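PHOX (Pseudomonas fluorescens, PDB 4A9V) hydrolyses phosphate monoesters as an alkaline phosphatase of the PhoX family, a beta-propeller enzyme whose cofactor combines iron and calcium ions. Local coordinates at residues Ala327-Gly332 with Lys442-Asp447; Gly396-Thr401 with Leu430-Asp435; Asn353-Ser358 with Ser376-Thr381; Leu448-Gly453 with Asn473-Pro478. One frame throughout, in Å; residues are numbered along the deposited sequence. Where two conformers were deposited one is given.

How the contacts relate
Along the chain, contact 3 and then contact 2 lie inside the loop that contact 1 closes; contact 4 follows. Contacts 1, 2 and 4 all reach one antiparallel sheet of the beta-propeller. Strands 428-434 and 443-451 are neighbours there, tying contacts 1 and 2, centres about 10 Å apart, by a salt bridge from D447 to R431. Contact 4 continues strand 443-451 and leads into strand 478-483 of the next sheet. Contact 3 sits farther out, its centre about 19 Å from that of contact 1, joined to it through R328 and T381. The C400 side chain (contact 2) is about 10 Å from the mu-oxo-diiron and that of F475 (contact 4) about 12 Å from a calcium ion; contacts 1 and 3 lie away from these sites.

Contact 1 of 4, residues Ala327-Gly332 with Lys442-Asp447; sequences ARFDAG and KTFAWD
The ends of strands 327-329 and 443-447 pass at 47° with their axes 9.1 Å apart, so no backbone bonds join them, and strand 340-347 runs between them in the propeller sheet. What spans the distance is an aromatic cluster of F329, F444 and W446. F329 turns the CD2 side of its ring edge-on to the indole: CD2 lies over one face of W446, 3.8 Å from its CD1, with the planes 83° apart, an edge-to-face pair with the five-membered ring. Its CE2 meets F444 CE1 at 3.5 Å, where the two rings are oblique to each other. Both F444 and W446 set CG between backbone N and carbonyl carbon, which lifts both rings off their strand toward F329. P418 and L430 also touch F329 and W446. The indole N-H is used as well: W446 NE1 donates to D330 OD1 at 3.3 Å through a bond bent to 139°, with OD1 out of the indole plane, and also makes a weak bond to Q342 O. A leucine in place of W446 would probably leave D330 OD1 without this donor and F329 without the flat face its edge rests against. D330 OD2 is taken by the backbone N of Q342. OD1 itself closes an Asx turn, accepting G332 N at 2.9 Å from the face of the carboxylate opposite to the one W446 NE1 approaches.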
loop_
_atom_site.group_PDB
_atom_site.type_symbol
_atom_site.label_atom_id
_atom_site.label_comp_id
_atom_site.label_asym_id
_atom_site.label_seq_id
_atom_site.Cartn_x
_atom_site.Cartn_y
_atom_site.Cartn_z
ATOM N N ALA A 327 11.515 -14.069 3.041
ATOM C CA ALA A 327 11.824 -14.847 1.848
ATOM C C ALA A 327 13.301 -14.821 1.474
ATOM O O ALA A 327 13.949 -13.765 1.495
ATOM C CB ALA A 327 10.993 -14.362 0.670
ATOM N N ARG A 328 13.760 -15.963 0.963
ATOM C CA ARG A 328 14.981 -16.048 0.173
ATOM C C ARG A 328 14.623 -16.643 -1.187
ATOM O O ARG A 328 13.770 -17.520 -1.278
ATOM C CB ARG A 328 16.029 -16.918 0.883
ATOM C CG ARG A 328 17.406 -16.867 0.237
ATOM C CD ARG A 328 18.379 -17.860 0.850
ATOM N NE ARG A 328 18.684 -17.548 2.238
ATOM C CZ ARG A 328 19.336 -18.370 3.053
ATOM N NH1 ARG A 328 19.675 -19.577 2.630
ATOM N NH2 ARG A 328 19.579 -18.021 4.306
ATOM N N PHE A 329 15.184 -16.080 -2.250
ATOM C CA PHE A 329 14.950 -16.551 -3.611
ATOM C C PHE A 329 16.275 -17.018 -4.179
ATOM O O PHE A 329 17.283 -16.309 -4.048
ATOM C CB PHE A 329 14.429 -15.413 -4.490
ATOM C CG PHE A 329 13.108 -14.847 -4.044
ATOM C CD1 PHE A 329 13.065 -13.827 -3.105
ATOM C CD2 PHE A 329 11.910 -15.317 -4.560
ATOM C CE1 PHE A 329 11.862 -13.324 -2.649
ATOM C CE2 PHE A 329 10.702 -14.807 -4.106
ATOM C CZ PHE A 329 10.678 -13.847 -3.113
ATOM N N ASP A 330 16.280 -18.170 -4.843
ATOM C CA ASP A 330 17.487 -18.641 -5.500
ATOM C C ASP A 330 17.751 -17.902 -6.806
ATOM O O ASP A 330 17.065 -16.942 -7.146
ATOM C CB ASP A 330 17.464 -20.171 -5.676
ATOM C CG ASP A 330 16.556 -20.656 -6.808
ATOM O OD1 ASP A 330 16.076 -19.856 -7.640
ATOM O OD2 ASP A 330 16.386 -21.890 -6.894
ATOM N N ALA A 331 18.862 -18.243 -7.442
ATOM C CA ALA A 331 19.339 -17.520 -8.615
ATOM C C ALA A 331 18.472 -17.763 -9.843
ATOM O O ALA A 331 18.628 -17.085 -10.853
ATOM C CB ALA A 331 20.780 -17.902 -8.910
ATOM N N GLY A 332 17.652 -18.807 -9.799
ATOM C CA GLY A 332 16.829 -19.175 -10.932
ATOM C C GLY A 332 17.619 -19.732 -12.097
ATOM O O GLY A 332 18.820 -19.989 -11.997
ATOM N N LYS A 442 6.808 -24.006 3.240
ATOM C CA LYS A 442 7.951 -23.157 3.476
ATOM C C LYS A 442 8.851 -23.031 2.253
ATOM O O LYS A 442 9.851 -22.330 2.305
ATOM C CB LYS A 442 8.721 -23.660 4.695
ATOM C CG LYS A 442 7.934 -23.409 5.982
ATOM C CD LYS A 442 8.554 -24.013 7.227
ATOM C CE LYS A 442 7.506 -24.130 8.329
ATOM N NZ LYS A 442 8.095 -24.455 9.656
ATOM N N THR A 443 8.442 -23.626 1.135
ATOM C CA THR A 443 9.120 -23.406 -0.141
ATOM C C THR A 443 8.112 -23.129 -1.245
ATOM O O THR A 443 6.915 -23.398 -1.100
ATOM C CB THR A 443 10.006 -24.604 -0.554
ATOM O OG1 THR A 443 9.181 -25.726 -0.876
ATOM C CG2 THR A 443 10.959 -24.992 0.571
ATOM N N PHE A 444 8.615 -22.552 -2.334
ATOM C CA PHE A 444 7.789 -22.174 -3.458
ATOM C C PHE A 444 8.620 -22.145 -4.737
ATOM O O PHE A 444 9.855 -22.073 -4.693
ATOM C CB PHE A 444 7.128 -20.809 -3.207
ATOM C CG PHE A 444 8.095 -19.720 -2.828
ATOM C CD1 PHE A 444 8.831 -19.059 -3.801
ATOM C CD2 PHE A 444 8.293 -19.369 -1.505
ATOM C CE1 PHE A 444 9.743 -18.076 -3.459
ATOM C CE2 PHE A 444 9.195 -18.382 -1.159
ATOM C CZ PHE A 444 9.877 -17.698 -2.141
ATOM N N ALA A 445 7.920 -22.214 -5.866
ATOM C CA ALA A 445 8.492 -21.923 -7.169
ATOM C C ALA A 445 8.165 -20.476 -7.532
ATOM O O ALA A 445 7.045 -20.035 -7.330
ATOM C CB ALA A 445 7.898 -22.870 -8.198
ATOM N N TRP A 446 9.122 -19.755 -8.101
ATOM C CA TRP A 446 8.885 -18.376 -8.518
ATOM C C TRP A 446 9.194 -18.174 -9.981
ATOM O O TRP A 446 9.980 -18.919 -10.583
ATOM C CB TRP A 446 9.668 -17.391 -7.641
ATOM C CG TRP A 446 11.167 -17.480 -7.786
ATOM C CD1 TRP A 446 12.045 -18.198 -6.995
ATOM C CD2 TRP A 446 11.999 -16.829 -8.793
ATOM N NE1 TRP A 446 13.337 -18.046 -7.439
ATOM C CE2 TRP A 446 13.369 -17.248 -8.525
ATOM C CE3 TRP A 446 11.746 -16.013 -9.879
ATOM C CZ2 TRP A 446 14.419 -16.899 -9.363
ATOM C CZ3 TRP A 446 12.811 -15.645 -10.696
ATOM C CH2 TRP A 446 14.110 -16.102 -10.459
ATOM N N ASP A 447 8.571 -17.158 -10.570
ATOM C CA ASP A 447 8.908 -16.716 -11.926
ATOM C C ASP A 447 8.635 -15.223 -12.038
ATOM O O ASP A 447 7.870 -14.665 -11.257
ATOM C CB ASP A 447 8.121 -17.507 -12.997
ATOM C CG ASP A 447 6.635 -17.151 -13.046
ATOM O OD1 ASP A 447 5.909 -17.472 -12.078
ATOM O OD2 ASP A 447 6.186 -16.581 -14.067
#

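Contact 2 of 4, residues Gly396-Thr401 with Leu430-Asp435; sequences GQVYCT and LRWRTD
V398 sits over one face of the indole of W432, its CB 3.6 Å from the centroid of the five-membered ring and 16° off the normal, a CH-pi contact. From there CG1, anti to the backbone N, reaches W432 CZ2 at 3.4 Å, while C400 CB approaches the far end at CZ3. V398 CB and CG2 also lie against W432 NE1, buried with no polar partner in the model. Replacing W432 by an alanine would probably open a gap beneath V398 and C400 and take away the ring that F444 and Y288 meet. On the opposite face of the sheet, Y399 and R431 run side by side in the same direction. R431 CG lies over one face of the tyrosine ring, toward its rim, and CD comes to 3.4 Å from Y399 CZ. A bend at chi3 (58°) brings the guanidinium round so that NH1 donates to Y399 OH at 3.0 Å, with Y399 OH close to the guanidinium plane of R431. The ring and guanidinium planes are 63° apart, so there is no stack. R431 is held further by D447, its salt-bridge partner at NE, and by P516 O at NH1. Beneath them the backbones pair V398 with W432 and C400 with L430, both hydrogen-bonded. The arrangement is that of neighbouring antiparallel propeller strands, with the C400 side chain about 10 Å from the mu-oxo-diiron centre.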
loop_
_atom_site.group_PDB
_atom_site.type_symbol
_atom_site.label_atom_id
_atom_site.label_comp_id
_atom_site.label_asym_id
_atom_site.label_seq_id
_atom_site.Cartn_x
_atom_site.Cartn_y
_atom_site.Cartn_z
ATOM N N GLY A 396 -4.547 -19.515 -6.333
ATOM C CA GLY A 396 -3.739 -19.281 -5.150
ATOM C C GLY A 396 -2.325 -18.787 -5.373
ATOM O O GLY A 396 -1.597 -18.567 -4.412
ATOM N N GLN A 397 -1.956 -18.551 -6.633
ATOM C CA GLN A 397 -0.622 -18.049 -6.939
ATOM C C GLN A 397 -0.485 -16.591 -6.519
ATOM O O GLN A 397 -1.460 -15.830 -6.518
ATOM C CB GLN A 397 -0.295 -18.227 -8.423
ATOM C CG GLN A 397 -0.139 -19.687 -8.836
ATOM C CD GLN A 397 0.603 -19.861 -10.148
ATOM O OE1 GLN A 397 1.826 -19.759 -10.199
ATOM N NE2 GLN A 397 -0.146 -20.005 -11.231
ATOM N N VAL A 398 0.715 -16.236 -6.082
ATOM C CA VAL A 398 0.924 -14.980 -5.387
ATOM C C VAL A 398 1.764 -14.075 -6.296
ATOM O O VAL A 398 2.720 -14.535 -6.920
ATOM C CB VAL A 398 1.663 -15.228 -4.052
ATOM C CG1 VAL A 398 1.734 -13.956 -3.234
ATOM C CG2 VAL A 398 0.964 -16.329 -3.266
ATOM N N TYR A 399 1.389 -12.798 -6.376
ATOM C CA TYR A 399 2.022 -11.830 -7.272
ATOM C C TYR A 399 2.465 -10.631 -6.452
ATOM O O TYR A 399 1.731 -10.177 -5.569
ATOM C CB TYR A 399 1.029 -11.361 -8.341
ATOM C CG TYR A 399 0.536 -12.458 -9.255
ATOM C CD1 TYR A 399 -0.346 -13.430 -8.799
ATOM C CD2 TYR A 399 0.930 -12.509 -10.582
ATOM C CE1 TYR A 399 -0.746 -14.474 -9.612
ATOM C CE2 TYR A 399 0.508 -13.524 -11.413
ATOM C CZ TYR A 399 -0.326 -14.508 -10.931
ATOM O OH TYR A 399 -0.679 -15.542 -11.760
ATOM N N CYS A 400 3.661 -10.121 -6.736
ATOM C CA CYS A 400 4.247 -9.021 -5.987
ATOM C C CYS A 400 4.929 -8.081 -6.973
ATOM O O CYS A 400 5.775 -8.508 -7.763
ATOM C CB CYS A 400 5.299 -9.572 -5.017
ATOM S SG CYS A 400 6.109 -8.337 -3.976
ATOM N N THR A 401 4.604 -6.796 -6.905
ATOM C CA THR A 401 5.345 -5.832 -7.700
ATOM C C THR A 401 6.695 -5.535 -7.052
ATOM O O THR A 401 6.824 -5.476 -5.822
ATOM C CB THR A 401 4.551 -4.534 -7.898
ATOM O OG1 THR A 401 4.150 -4.035 -6.623
ATOM C CG2 THR A 401 3.336 -4.767 -8.775
ATOM N N LEU A 430 6.790 -10.218 -9.807
ATOM C CA LEU A 430 7.218 -11.516 -9.333
ATOM C C LEU A 430 6.002 -12.367 -8.966
ATOM O O LEU A 430 5.045 -11.861 -8.385
ATOM C CB LEU A 430 8.092 -11.286 -8.101
ATOM C CG LEU A 430 8.478 -12.472 -7.229
ATOM C CD1 LEU A 430 9.358 -13.456 -7.979
ATOM C CD2 LEU A 430 9.181 -11.960 -5.987
ATOM N N ARG A 431 6.019 -13.639 -9.356
ATOM C CA ARG A 431 4.980 -14.593 -8.997
ATOM C C ARG A 431 5.606 -15.750 -8.245
ATOM O O ARG A 431 6.696 -16.200 -8.601
ATOM C CB ARG A 431 4.281 -15.100 -10.267
ATOM C CG ARG A 431 3.362 -16.287 -10.054
ATOM C CD ARG A 431 2.437 -16.522 -11.236
ATOM N NE ARG A 431 3.174 -16.735 -12.475
ATOM C CZ ARG A 431 2.623 -16.713 -13.685
ATOM N NH1 ARG A 431 1.315 -16.541 -13.822
ATOM N NH2 ARG A 431 3.389 -16.843 -14.757
ATOM N N TRP A 432 4.888 -16.299 -7.268
ATOM C CA TRP A 432 5.263 -17.593 -6.718
ATOM C C TRP A 432 4.079 -18.489 -6.514
ATOM O O TRP A 432 2.936 -18.049 -6.351
ATOM C CB TRP A 432 6.112 -17.496 -5.439
ATOM C CG TRP A 432 5.470 -16.794 -4.268
ATOM C CD1 TRP A 432 4.749 -17.352 -3.218
ATOM C CD2 TRP A 432 5.629 -15.390 -3.914
ATOM N NE1 TRP A 432 4.452 -16.400 -2.275
ATOM C CE2 TRP A 432 4.959 -15.198 -2.636
ATOM C CE3 TRP A 432 6.273 -14.321 -4.497
ATOM C CZ2 TRP A 432 4.945 -13.966 -1.993
ATOM C CZ3 TRP A 432 6.235 -13.084 -3.860
ATOM C CH2 TRP A 432 5.563 -12.905 -2.652
ATOM N N ARG A 433 4.368 -19.782 -6.557
ATOM C CA ARG A 433 3.403 -20.843 -6.312
ATOM C C ARG A 433 3.877 -21.671 -5.123
ATOM O O ARG A 433 4.923 -22.328 -5.168
ATOM C CB ARG A 433 3.256 -21.733 -7.535
ATOM C CG ARG A 433 2.235 -22.836 -7.336
ATOM C CD ARG A 433 2.059 -23.650 -8.594
ATOM N NE ARG A 433 1.034 -24.665 -8.418
ATOM C CZ ARG A 433 0.625 -25.484 -9.378
ATOM N NH1 ARG A 433 1.146 -25.400 -10.592
ATOM N NH2 ARG A 433 -0.349 -26.341 -9.131
ATOM N N THR A 434 3.153 -21.549 -4.022
ATOM C CA THR A 434 3.504 -22.232 -2.795
ATOM C C THR A 434 3.430 -23.752 -2.983
ATOM O O THR A 434 2.553 -24.266 -3.680
ATOM C CB THR A 434 2.588 -21.742 -1.653
ATOM O OG1 THR A 434 3.135 -22.119 -0.386
ATOM C CG2 THR A 434 1.164 -22.258 -1.808
ATOM N N ASP A 435 4.374 -24.477 -2.389
ATOM C CA ASP A 435 4.444 -25.915 -2.615
ATOM C C ASP A 435 3.141 -26.594 -2.194
ATOM O O ASP A 435 2.531 -26.240 -1.176
ATOM C CB ASP A 435 5.632 -26.534 -1.877
ATOM C CG ASP A 435 5.872 -27.984 -2.264
ATOM O OD1 ASP A 435 5.874 -28.293 -3.474
ATOM O OD2 ASP A 435 6.096 -28.816 -1.357
HETATM O O HOH W 1 0.599 -20.361 -4.523
#

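Contact 3 of 4, residues Asn353-Ser358 with Ser376-Thr381; sequences NGIDAS and SVVGAT
The carbonyl oxygen of N353 accepts a hydrogen bond from a water at 2.8 Å, and the same water donates to V377 O at 2.9 Å, making a bridge between the 353-358 loop and the end of helix 371-377. The rest is van der Waals packing, mostly between apolar groups. V378 presents a single methyl, CG1, which N353 CB and I355 CD1 each meet at 3.6 Å. Its torsion places CG1 anti to the carbonyl carbon (chi1 -51°), pointing it at the loop. I355 crosses V378 obliquely, and its extended CG1-CD1 arm (chi2 168°) carries the terminal methyl to that spot. The helix ends here in a Schellman motif, with G379 at positive phi and its N bonded back to S376 O; V377 and V378 stand just before it, and both CB atoms point toward the loop. V377 CG1 packs against G354 O at 3.6 Å. L348 touches both I355 and V378, while F361 touches I355 and V377. N353 ND2 is fixed by E347 O, at the end of strand 340-347, and beyond the helix V378 O and G379 O accept from R328, whose NH2 and NE reach them respectively.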
loop_
_atom_site.group_PDB
_atom_site.type_symbol
_atom_site.label_atom_id
_atom_site.label_comp_id
_atom_site.label_asym_id
_atom_site.label_seq_id
_atom_site.Cartn_x
_atom_site.Cartn_y
_atom_site.Cartn_z
ATOM N N ASN A 353 17.766 -19.783 13.975
ATOM C CA ASN A 353 18.379 -19.193 12.783
ATOM C C ASN A 353 19.374 -18.086 13.131
ATOM O O ASN A 353 19.649 -17.204 12.319
ATOM C CB ASN A 353 17.304 -18.653 11.832
ATOM C CG ASN A 353 16.439 -19.751 11.250
ATOM O OD1 ASN A 353 16.932 -20.841 10.932
ATOM N ND2 ASN A 353 15.154 -19.458 11.058
ATOM N N GLY A 354 20.002 -18.210 14.294
ATOM C CA GLY A 354 21.059 -17.283 14.695
ATOM C C GLY A 354 20.549 -15.953 15.223
ATOM O O GLY A 354 21.333 -15.027 15.444
ATOM N N ILE A 355 19.251 -15.890 15.507
ATOM C CA ILE A 355 18.637 -14.710 16.093
ATOM C C ILE A 355 18.623 -14.853 17.616
ATOM O O ILE A 355 17.854 -15.637 18.170
ATOM C CB ILE A 355 17.191 -14.537 15.600
ATOM C CG1 ILE A 355 17.145 -14.407 14.076
ATOM C CG2 ILE A 355 16.537 -13.335 16.256
ATOM C CD1 ILE A 355 15.746 -14.535 13.522
ATOM N N ASP A 356 19.488 -14.102 18.289
ATOM C CA ASP A 356 19.647 -14.235 19.730
ATOM C C ASP A 356 20.452 -13.051 20.258
ATOM O O ASP A 356 20.680 -12.076 19.541
ATOM C CB ASP A 356 20.337 -15.560 20.076
ATOM C CG ASP A 356 21.683 -15.711 19.403
ATOM O OD1 ASP A 356 22.351 -14.683 19.169
ATOM O OD2 ASP A 356 22.076 -16.859 19.107
ATOM N N ALA A 357 20.789 -13.086 21.540
ATOM C CA ALA A 357 21.455 -11.953 22.153
ATOM C C ALA A 357 22.764 -11.631 21.432
ATOM O O ALA A 357 23.115 -10.461 21.270
ATOM C CB ALA A 357 21.707 -12.224 23.630
ATOM N N SER A 358 23.438 -12.658 20.921
ATOM C CA SER A 358 24.735 -12.467 20.274
ATOM C C SER A 358 24.603 -11.709 18.953
ATOM O O SER A 358 25.564 -11.102 18.484
ATOM C CB SER A 358 25.430 -13.814 20.037
ATOM O OG SER A 358 24.837 -14.523 18.963
ATOM N N SER A 376 17.970 -9.756 7.996
ATOM C CA SER A 376 19.337 -9.757 7.495
ATOM C C SER A 376 20.160 -10.878 8.128
ATOM O O SER A 376 20.934 -11.543 7.447
ATOM C CB SER A 376 20.011 -8.409 7.738
ATOM O OG SER A 376 19.449 -7.395 6.922
ATOM N N VAL A 377 19.988 -11.096 9.428
ATOM C CA VAL A 377 20.729 -12.159 10.110
ATOM C C VAL A 377 20.474 -13.515 9.447
ATOM O O VAL A 377 21.394 -14.316 9.282
ATOM C CB VAL A 377 20.376 -12.225 11.612
ATOM C CG1 VAL A 377 20.909 -13.505 12.246
ATOM C CG2 VAL A 377 20.942 -11.017 12.331
ATOM N N VAL A 378 19.233 -13.777 9.050
ATOM C CA VAL A 378 18.892 -15.092 8.511
ATOM C C VAL A 378 19.090 -15.195 7.000
ATOM O O VAL A 378 18.858 -16.246 6.419
ATOM C CB VAL A 378 17.452 -15.529 8.866
ATOM C CG1 VAL A 378 17.204 -15.387 10.355
ATOM C CG2 VAL A 378 16.420 -14.757 8.055
ATOM N N GLY A 379 19.569 -14.123 6.375
ATOM C CA GLY A 379 19.947 -14.163 4.962
ATOM C C GLY A 379 18.774 -14.073 3.997
ATOM O O GLY A 379 18.782 -14.702 2.938
ATOM N N ALA A 380 17.827 -13.191 4.297
ATOM C CA ALA A 380 16.782 -12.855 3.338
ATOM C C ALA A 380 17.391 -12.257 2.064
ATOM O O ALA A 380 18.453 -11.627 2.102
ATOM C CB ALA A 380 15.804 -11.883 3.978
ATOM N N THR A 381 16.691 -12.416 0.946
ATOM C CA THR A 381 17.140 -11.849 -0.322
ATOM C C THR A 381 16.692 -10.398 -0.462
ATOM O O THR A 381 15.498 -10.097 -0.389
ATOM C CB THR A 381 16.575 -12.643 -1.510
ATOM O OG1 THR A 381 16.930 -14.026 -1.385
ATOM C CG2 THR A 381 17.069 -12.080 -2.838
HETATM O O HOH W 2 21.801 -16.872 10.595
#

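Contact 4 of 4, residues Leu448-Gly453 with Asn473-Pro478; sequences LFVVAG and NMFNSP
A452 sets its methyl against F475, with CB 3.7 Å from the F475 backbone O and 4.1 Å from ring atom CE2. This joins the end of one propeller strand, 443-451, to the loop that leads into strand 478-483 of the next sheet. V450, on the same side as A452, brings CG1 to the edge of the F475 ring at CZ, a looser approach of 4.5 Å. F475 holds CG between its backbone N and carbonyl carbon (chi1 60°), a torsion that brings the ring back toward V450 and A452. G453 adds its backbone: the carbonyl O rests 3.6 Å from M474 CB. A water joins the two backbones where they make no direct bond, accepting from both G453 N and F475 N at 3.0 Å, and it sits over one face of the F475 ring. Farther out, Q510, L512 and T493 from the neighbouring sheet pack on F475, and I469 touches it from a loop. The strand side is shaped by a classic beta bulge, F449 and V450 both facing I429, where the chain turns a corner at F449. R421 takes A452 O and R523 takes M474 O, securing both backbones. The loop's exit toward D479, a calcium ligand, is marked by N476 and S477, where S477 OG donates to N476 OD1 at 3.0 Å.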
loop_
_atom_site.group_PDB
_atom_site.type_symbol
_atom_site.label_atom_id
_atom_site.label_comp_id
_atom_site.label_asym_id
_atom_site.label_seq_id
_atom_site.Cartn_x
_atom_site.Cartn_y
_atom_site.Cartn_z
ATOM N N LEU A 448 9.282 -14.566 -12.994
ATOM C CA LEU A 448 8.927 -13.173 -13.289
ATOM C C LEU A 448 7.809 -13.133 -14.327
ATOM O O LEU A 448 8.014 -13.373 -15.520
ATOM C CB LEU A 448 10.122 -12.349 -13.735
ATOM C CG LEU A 448 11.161 -12.061 -12.641
ATOM C CD1 LEU A 448 12.232 -11.107 -13.151
ATOM C CD2 LEU A 448 10.536 -11.521 -11.362
ATOM N N PHE A 449 6.611 -12.819 -13.849
ATOM C CA PHE A 449 5.424 -12.729 -14.689
ATOM C C PHE A 449 5.569 -11.659 -15.773
ATOM O O PHE A 449 5.120 -11.853 -16.897
ATOM C CB PHE A 449 4.199 -12.437 -13.808
ATOM C CG PHE A 449 2.931 -12.251 -14.582
ATOM C CD1 PHE A 449 2.345 -13.318 -15.237
ATOM C CD2 PHE A 449 2.369 -10.997 -14.735
ATOM C CE1 PHE A 449 1.236 -13.141 -16.039
ATOM C CE2 PHE A 449 1.222 -10.824 -15.484
ATOM C CZ PHE A 449 0.672 -11.894 -16.166
ATOM N N VAL A 450 6.197 -10.535 -15.443
ATOM C CA VAL A 450 6.546 -9.546 -16.455
ATOM C C VAL A 450 7.781 -8.794 -15.989
ATOM O O VAL A 450 7.996 -8.621 -14.790
ATOM C CB VAL A 450 5.370 -8.582 -16.752
ATOM C CG1 VAL A 450 5.075 -7.685 -15.570
ATOM C CG2 VAL A 450 5.658 -7.756 -18.002
ATOM N N VAL A 451 8.619 -8.401 -16.940
ATOM C CA VAL A 451 9.708 -7.471 -16.696
ATOM C C VAL A 451 9.415 -6.205 -17.491
ATOM O O VAL A 451 9.367 -6.245 -18.719
ATOM C CB VAL A 451 11.068 -8.062 -17.112
ATOM C CG1 VAL A 451 12.182 -7.093 -16.748
ATOM C CG2 VAL A 451 11.289 -9.417 -16.451
ATOM N N ALA A 452 9.038 -5.133 -16.801
ATOM C CA ALA A 452 8.668 -3.913 -17.493
ATOM C C ALA A 452 9.874 -3.336 -18.220
ATOM O O ALA A 452 11.018 -3.543 -17.823
ATOM C CB ALA A 452 8.089 -2.902 -16.515
ATOM N N GLY A 453 9.607 -2.610 -19.295
ATOM C CA GLY A 453 10.667 -1.983 -20.057
ATOM C C GLY A 453 10.111 -1.098 -21.144
ATOM O O GLY A 453 8.898 -0.916 -21.263
ATOM N N ASN A 473 1.748 -1.310 -25.187
ATOM C CA ASN A 473 1.222 -1.488 -23.829
ATOM C C ASN A 473 2.187 -1.099 -22.713
ATOM O O ASN A 473 1.869 -1.260 -21.537
ATOM C CB ASN A 473 0.732 -2.923 -23.605
ATOM C CG ASN A 473 1.867 -3.915 -23.428
ATOM O OD1 ASN A 473 3.035 -3.549 -23.490
ATOM N ND2 ASN A 473 1.526 -5.191 -23.270
ATOM N N MET A 474 3.332 -0.535 -23.068
ATOM C CA MET A 474 4.410 -0.403 -22.102
ATOM C C MET A 474 4.094 0.596 -20.990
ATOM O O MET A 474 3.398 1.598 -21.180
ATOM C CB MET A 474 5.718 -0.044 -22.798
ATOM C CG MET A 474 5.643 1.203 -23.646
ATOM S SD MET A 474 7.240 1.542 -24.393
ATOM C CE MET A 474 6.859 3.068 -25.247
ATOM N N PHE A 475 4.695 0.332 -19.834
ATOM C CA PHE A 475 4.469 1.089 -18.607
ATOM C C PHE A 475 5.717 0.979 -17.732
ATOM O O PHE A 475 6.619 0.191 -18.019
ATOM C CB PHE A 475 3.247 0.534 -17.863
ATOM C CG PHE A 475 3.384 -0.910 -17.463
ATOM C CD1 PHE A 475 3.037 -1.932 -18.344
ATOM C CD2 PHE A 475 3.891 -1.252 -16.214
ATOM C CE1 PHE A 475 3.183 -3.258 -17.973
ATOM C CE2 PHE A 475 4.056 -2.582 -15.855
ATOM C CZ PHE A 475 3.714 -3.585 -16.741
ATOM N N ASN A 476 5.773 1.749 -16.658
ATOM C CA ASN A 476 6.878 1.604 -15.718
ATOM C C ASN A 476 6.408 1.683 -14.280
ATOM O O ASN A 476 5.371 2.291 -13.983
ATOM C CB ASN A 476 7.995 2.622 -15.998
ATOM C CG ASN A 476 7.675 4.009 -15.487
ATOM O OD1 ASN A 476 8.102 4.397 -14.396
ATOM N ND2 ASN A 476 6.966 4.794 -16.303
ATOM N N SER A 477 7.164 1.031 -13.400
ATOM C CA SER A 477 6.963 1.097 -11.960
ATOM C C SER A 477 5.568 0.608 -11.555
ATOM O O SER A 477 4.818 1.311 -10.874
ATOM C CB SER A 477 7.201 2.516 -11.452
ATOM O OG SER A 477 8.495 2.976 -11.809
ATOM N N PRO A 478 5.247 -0.647 -11.887
ATOM C CA PRO A 478 4.036 -1.232 -11.323
ATOM C C PRO A 478 4.113 -1.222 -9.795
ATOM O O PRO A 478 5.190 -1.370 -9.217
ATOM C CB PRO A 478 4.055 -2.660 -11.870
ATOM C CG PRO A 478 5.512 -2.963 -12.029
ATOM C CD PRO A 478 6.138 -1.666 -12.472
HETATM O O HOH W 3 6.731 -1.887 -19.697
#